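Local structure of lipoprotein (7ADK) at residues 282-287 / 582-587. The protein probably cleaves proteins, as a lipoprotein of a mycoplasma peptidase family in the chymotrypsin-like PA clan. Sequence-based numbering, arbitrary orientation.
Sequences GLARTL and ITNNYS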
loop_
_atom_site.group_PDB
_atom_site.type_symbol
_atom_site.label_atom_id
_atom_site.label_comp_id
_atom_site.label_asym_id
_atom_site.label_seq_id
_atom_site.Cartn_x
_atom_site.Cartn_y
_atom_site.Cartn_z
ATOM N N GLY B 282 -15.221 -4.457 13.037
ATOM C CA GLY B 282 -13.835 -3.977 12.983
ATOM C C GLY B 282 -13.658 -2.496 13.235
ATOM O O GLY B 282 -12.565 -1.950 13.251
ATOM N N LEU B 283 -14.785 -1.848 13.411
ATOM C CA LEU B 283 -15.002 -0.453 13.712
ATOM C C LEU B 283 -15.912 -0.452 14.924
ATOM O O LEU B 283 -16.760 -1.325 15.058
ATOM C CB LEU B 283 -15.616 0.200 12.465
ATOM C CG LEU B 283 -16.287 1.571 12.618
ATOM C CD1 LEU B 283 -16.587 2.112 11.222
ATOM C CD2 LEU B 283 -17.607 1.499 13.388
ATOM N N ALA B 284 -15.733 0.500 15.812
ATOM C CA ALA B 284 -16.388 0.513 17.115
ATOM C C ALA B 284 -16.044 -0.608 18.108
ATOM O O ALA B 284 -15.955 -0.302 19.283
ATOM C CB ALA B 284 -17.880 0.757 16.992
ATOM N N ARG B 285 -15.858 -1.862 17.703
ATOM C CA ARG B 285 -15.808 -2.990 18.640
ATOM C C ARG B 285 -14.440 -3.639 18.717
ATOM O O ARG B 285 -13.863 -3.704 19.799
ATOM C CB ARG B 285 -16.907 -4.019 18.337
ATOM C CG ARG B 285 -18.318 -3.443 18.245
ATOM C CD ARG B 285 -18.886 -2.873 19.531
ATOM N NE ARG B 285 -20.228 -2.328 19.262
ATOM C CZ ARG B 285 -20.529 -1.062 19.042
ATOM N NH1 ARG B 285 -19.898 -0.075 19.597
ATOM N NH2 ARG B 285 -21.483 -0.744 18.228
ATOM N N THR B 286 -13.882 -4.094 17.606
ATOM C CA THR B 286 -12.498 -4.602 17.552
ATOM C C THR B 286 -11.538 -3.443 17.465
ATOM O O THR B 286 -10.699 -3.348 16.574
ATOM C CB THR B 286 -12.237 -5.621 16.455
ATOM O OG1 THR B 286 -13.291 -6.540 16.509
ATOM C CG2 THR B 286 -10.930 -6.366 16.723
ATOM N N LEU B 287 -11.785 -2.477 18.342
ATOM C CA LEU B 287 -11.382 -1.119 18.124
ATOM C C LEU B 287 -9.863 -1.051 18.011
ATOM O O LEU B 287 -9.401 -0.600 16.957
ATOM C CB LEU B 287 -12.138 -0.146 19.084
ATOM C CG LEU B 287 -11.844 -0.061 20.597
ATOM C CD1 LEU B 287 -10.728 0.929 20.915
ATOM C CD2 LEU B 287 -13.060 0.455 21.342
ATOM N N ILE B 582 -12.892 7.799 22.699
ATOM C CA ILE B 582 -11.926 6.690 22.740
ATOM C C ILE B 582 -12.597 5.355 22.399
ATOM O O ILE B 582 -12.170 4.629 21.502
ATOM C CB ILE B 582 -11.232 6.632 24.129
ATOM C CG1 ILE B 582 -10.242 7.796 24.278
ATOM C CG2 ILE B 582 -10.468 5.322 24.326
ATOM C CD1 ILE B 582 -9.821 8.103 25.715
ATOM N N THR B 583 -13.683 5.021 23.108
ATOM C CA THR B 583 -14.351 3.712 23.058
ATOM C C THR B 583 -15.410 3.593 21.957
ATOM O O THR B 583 -16.248 2.699 22.040
ATOM C CB THR B 583 -14.941 3.304 24.420
ATOM O OG1 THR B 583 -15.980 4.165 24.820
ATOM C CG2 THR B 583 -13.854 3.278 25.490
ATOM N N ASN B 584 -15.431 4.490 20.963
ATOM C CA ASN B 584 -16.447 4.570 19.899
ATOM C C ASN B 584 -17.888 4.467 20.438
ATOM O O ASN B 584 -18.785 3.900 19.818
ATOM C CB ASN B 584 -16.134 3.542 18.814
ATOM C CG ASN B 584 -15.149 3.980 17.753
ATOM O OD1 ASN B 584 -15.199 5.075 17.244
ATOM N ND2 ASN B 584 -14.296 3.104 17.296
ATOM N N ASN B 585 -18.095 5.002 21.633
ATOM C CA ASN B 585 -19.332 5.035 22.397
ATOM C C ASN B 585 -20.006 3.664 22.632
ATOM O O ASN B 585 -21.226 3.555 22.572
ATOM C CB ASN B 585 -20.245 6.116 21.812
ATOM C CG ASN B 585 -21.231 6.654 22.819
ATOM O OD1 ASN B 585 -21.250 6.329 23.993
ATOM N ND2 ASN B 585 -22.094 7.533 22.406
ATOM N N TYR B 586 -19.227 2.622 22.930
ATOM C CA TYR B 586 -19.743 1.266 23.232
ATOM C C TYR B 586 -20.781 1.215 24.371
ATOM O O TYR B 586 -21.654 0.346 24.392
ATOM C CB TYR B 586 -18.547 0.356 23.564
ATOM C CG TYR B 586 -18.915 -1.088 23.832
ATOM C CD1 TYR B 586 -19.404 -1.902 22.795
ATOM C CD2 TYR B 586 -18.666 -1.675 25.088
ATOM C CE1 TYR B 586 -19.645 -3.270 23.010
ATOM C CE2 TYR B 586 -18.919 -3.043 25.311
ATOM C CZ TYR B 586 -19.413 -3.839 24.264
ATOM O OH TYR B 586 -19.643 -5.165 24.417
ATOM N N SER B 587 -20.751 2.157 25.303
ATOM C CA SER B 587 -21.784 2.321 26.332
ATOM C C SER B 587 -23.177 2.550 25.747
ATOM O O SER B 587 -24.126 1.867 26.120
ATOM C CB SER B 587 -21.429 3.490 27.246
ATOM O OG SER B 587 -22.368 3.655 28.278
#
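N584 pushes its side chain against the backbone of A284, and van der Waals contact of this kind is what joins the two loops. CB of N584 lies 3.5 Å from CA of A284 and 3.8 Å from its CB; alanine's small side chain suits a place beside the asparagine. N584 follows the end of helix 575-582 in a left-handed backbone conformation, which asparagine tolerates well. Its ND2 stands 3.3 Å from A284 N, but both are donors and do not bond. The amide spends its polarity at the end of strand 461-467, ND2 giving to L467 O and OD1 accepting from S469 N.

The L287 methyls lie on the backbone at the helix end: CD2 meets CA of T583 at 3.9 Å, while CD1 approaches I582 O, which bonds R466 NE. Leucine's branched end also reaches I428 of strand 421-433.

R285 and Y586 make the third patch. The arginine chain bends at chi2 (-66°) and brings CD to 3.4 Å from CD1 of Y586, with NE at the ring edge, in its plane. Guanidinium and ring are inclined by 35°, so this is no parallel stack. Arginine is long enough to lay CD by the ring while NE reaches K591 O; tyrosine's hydroxyl bonds M429 O and V593 N.

Beside the antiparallel sheet of a probably PA-like domain, cohesion thus rests on van der Waals contact, partly between polar residues, with no bond between the loops; outside bonds of N584, R285 and Y586 probably set these groups' rotation.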